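Local coordinates for protein ribonuclease (Nicotiana glutinosa, PDB 1IYB) that cleaves RNA as a ribonuclease of the T2 family and binds guanosine-5'-monophosphate in a guanine-recognising site, at residues D9-V14 against I179-S184. Residues are numbered along the deposited sequence; the frame is centred on the assembly and turned at random.
Sequences DFFYFV and ICVDGS
Phe11 and Val181 meet as a hydrogen-bonded antiparallel pair in the central two strands of the four-stranded antiparallel sheet of this ribonuclease T2 fold. Phe11 N donates to Val181 O at 2.9 Å, nearly straight at 175° at the hydrogen and in the carbonyl plane; the reciprocal bond, Val181 N to Phe11 O, tilts from its carbonyl plane. Phe13 and Ile179 form the next such pair, with Phe13 N to Ile179 O at 2.7 Å. Between them Tyr12 faces Cys180 in a non-hydrogen-bonded pair, where Cys180 CA adds a CA-H...O contact to Phe11 O.

On the face carrying Tyr12 and Cys180, where the ring of Phe10 also lies, sulfur meets two rings. With SG anti to the carbonyl carbon (chi1 -70°), Cys180 SG lies 3.4 Å from Tyr12 CD2 and 3.7 Å from Phe10 CE1, oblique to both rings. The two aromatics also touch: Phe10 CE1 sits 3.6 Å above the Tyr12 ring plane, offset toward the rim, while Tyr12 CD2 lies at the Phe10 edge. A disulfide to Cys191 anchors this sulfur, and Tyr12 OH is hydrogen-bonded to Ile193 O, so both residues tie the sheet to the segment around Cys191 and Ile193, which comes after strand 172-182.

The other face carries Phe11, Phe13, Ile179 and Val181. There Phe11 CB packs on Val181 CB, and helix 111-124 covers Phe13 and Val181 through Leu121. Phe13, its CG anti to the backbone N (chi1 173°), sends its ring away from the strand 179-182. Phe11 instead turns its ring edge to the backbone carbonyls of Val181 and Asp182, with CD1 3.4 Å from Asp182 O.

Past the last regular pair a water bridges the backbones, donating to Asp9 O at 3.0 Å and accepting from Gly183 N at 2.9 Å.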
loop_
_atom_site.group_PDB
_atom_site.type_symbol
_atom_site.label_atom_id
_atom_site.label_comp_id
_atom_site.label_asym_id
_atom_site.label_seq_id
_atom_site.Cartn_x
_atom_site.Cartn_y
_atom_site.Cartn_z
ATOM N N ASP A 9 -12.132 -9.638 -5.572
ATOM C CA ASP A 9 -13.054 -10.058 -6.628
ATOM C C ASP A 9 -12.427 -10.892 -7.748
ATOM O O ASP A 9 -12.997 -11.898 -8.166
ATOM C CB ASP A 9 -13.727 -8.823 -7.232
ATOM C CG ASP A 9 -14.674 -8.140 -6.259
ATOM O OD1 ASP A 9 -14.682 -6.889 -6.210
ATOM O OD2 ASP A 9 -15.412 -8.862 -5.552
ATOM N N PHE A 10 -11.261 -10.475 -8.236
ATOM C CA PHE A 10 -10.594 -11.187 -9.326
ATOM C C PHE A 10 -9.082 -11.011 -9.211
ATOM O O PHE A 10 -8.609 -10.319 -8.313
ATOM C CB PHE A 10 -11.082 -10.632 -10.672
ATOM C CG PHE A 10 -10.669 -9.209 -10.929
ATOM C CD1 PHE A 10 -9.452 -8.920 -11.544
ATOM C CD2 PHE A 10 -11.485 -8.151 -10.538
ATOM C CE1 PHE A 10 -9.055 -7.598 -11.763
ATOM C CE2 PHE A 10 -11.098 -6.830 -10.751
ATOM C CZ PHE A 10 -9.881 -6.550 -11.366
ATOM N N PHE A 11 -8.324 -11.642 -10.107
ATOM C CA PHE A 11 -6.866 -11.503 -10.089
ATOM C C PHE A 11 -6.350 -10.848 -11.357
ATOM O O PHE A 11 -6.921 -11.011 -12.434
ATOM C CB PHE A 11 -6.120 -12.847 -10.065
ATOM C CG PHE A 11 -6.417 -13.738 -8.899
ATOM C CD1 PHE A 11 -7.469 -14.647 -8.952
ATOM C CD2 PHE A 11 -5.564 -13.761 -7.797
ATOM C CE1 PHE A 11 -7.663 -15.576 -7.929
ATOM C CE2 PHE A 11 -5.749 -14.682 -6.768
ATOM C CZ PHE A 11 -6.800 -15.594 -6.835
ATOM N N TYR A 12 -5.249 -10.123 -11.218
ATOM C CA TYR A 12 -4.543 -9.563 -12.364
ATOM C C TYR A 12 -3.317 -10.469 -12.441
ATOM O O TYR A 12 -2.599 -10.610 -11.445
ATOM C CB TYR A 12 -4.031 -8.142 -12.110
ATOM C CG TYR A 12 -4.997 -7.010 -12.383
ATOM C CD1 TYR A 12 -5.129 -5.967 -11.471
ATOM C CD2 TYR A 12 -5.751 -6.958 -13.556
ATOM C CE1 TYR A 12 -5.986 -4.901 -11.708
ATOM C CE2 TYR A 12 -6.619 -5.887 -13.807
ATOM C CZ TYR A 12 -6.728 -4.864 -12.872
ATOM O OH TYR A 12 -7.582 -3.804 -13.077
ATOM N N PHE A 13 -3.090 -11.121 -13.577
ATOM C CA PHE A 13 -1.879 -11.925 -13.731
ATOM C C PHE A 13 -0.978 -10.969 -14.501
ATOM O O PHE A 13 -1.247 -10.648 -15.662
ATOM C CB PHE A 13 -2.134 -13.203 -14.536
ATOM C CG PHE A 13 -0.881 -13.973 -14.849
ATOM C CD1 PHE A 13 -0.016 -14.375 -13.831
ATOM C CD2 PHE A 13 -0.549 -14.274 -16.165
ATOM C CE1 PHE A 13 1.165 -15.066 -14.123
ATOM C CE2 PHE A 13 0.630 -14.963 -16.463
ATOM C CZ PHE A 13 1.485 -15.359 -15.444
ATOM N N VAL A 14 0.082 -10.506 -13.842
ATOM C CA VAL A 14 0.980 -9.510 -14.416
ATOM C C VAL A 14 2.353 -10.016 -14.835
ATOM O O VAL A 14 3.044 -10.672 -14.058
ATOM C CB VAL A 14 1.174 -8.359 -13.400
ATOM C CG1 VAL A 14 1.949 -7.212 -14.034
ATOM C CG2 VAL A 14 -0.184 -7.887 -12.893
ATOM N N ILE A 179 -3.528 -9.691 -17.458
ATOM C CA ILE A 179 -4.564 -10.608 -17.938
ATOM C C ILE A 179 -5.405 -10.942 -16.709
ATOM O O ILE A 179 -4.856 -11.242 -15.654
ATOM C CB ILE A 179 -3.956 -11.912 -18.500
ATOM C CG1 ILE A 179 -3.016 -11.589 -19.665
ATOM C CG2 ILE A 179 -5.066 -12.857 -18.944
ATOM C CD1 ILE A 179 -3.686 -10.883 -20.811
ATOM N N CYS A 180 -6.729 -10.892 -16.830
ATOM C CA CYS A 180 -7.571 -11.175 -15.671
ATOM C C CYS A 180 -8.008 -12.628 -15.492
ATOM O O CYS A 180 -8.277 -13.342 -16.461
ATOM C CB CYS A 180 -8.782 -10.230 -15.672
ATOM S SG CYS A 180 -8.248 -8.530 -15.297
ATOM N N VAL A 181 -8.045 -13.057 -14.230
ATOM C CA VAL A 181 -8.440 -14.411 -13.846
ATOM C C VAL A 181 -9.583 -14.287 -12.840
ATOM O O VAL A 181 -9.565 -13.399 -11.989
ATOM C CB VAL A 181 -7.265 -15.165 -13.178
ATOM C CG1 VAL A 181 -7.665 -16.598 -12.865
ATOM C CG2 VAL A 181 -6.046 -15.134 -14.084
ATOM N N ASP A 182 -10.573 -15.169 -12.925
ATOM C CA ASP A 182 -11.707 -15.093 -12.007
ATOM C C ASP A 182 -11.303 -15.334 -10.552
ATOM O O ASP A 182 -10.271 -15.947 -10.273
ATOM C CB ASP A 182 -12.795 -16.087 -12.417
ATOM C CG ASP A 182 -12.591 -17.452 -11.812
ATOM O OD1 ASP A 182 -11.567 -18.095 -12.118
ATOM O OD2 ASP A 182 -13.461 -17.876 -11.020
ATOM N N GLY A 183 -12.131 -14.839 -9.634
ATOM C CA GLY A 183 -11.868 -14.980 -8.210
ATOM C C GLY A 183 -11.597 -16.382 -7.694
ATOM O O GLY A 183 -10.903 -16.545 -6.690
ATOM N N SER A 184 -12.142 -17.397 -8.359
ATOM C CA SER A 184 -11.922 -18.774 -7.928
ATOM C C SER A 184 -10.575 -19.268 -8.444
ATOM O O SER A 184 -10.106 -20.341 -8.061
ATOM C CB SER A 184 -13.037 -19.687 -8.445
ATOM O OG SER A 184 -12.961 -19.853 -9.849
HETATM O O HOH W 1 -14.188 -13.084 -10.674
#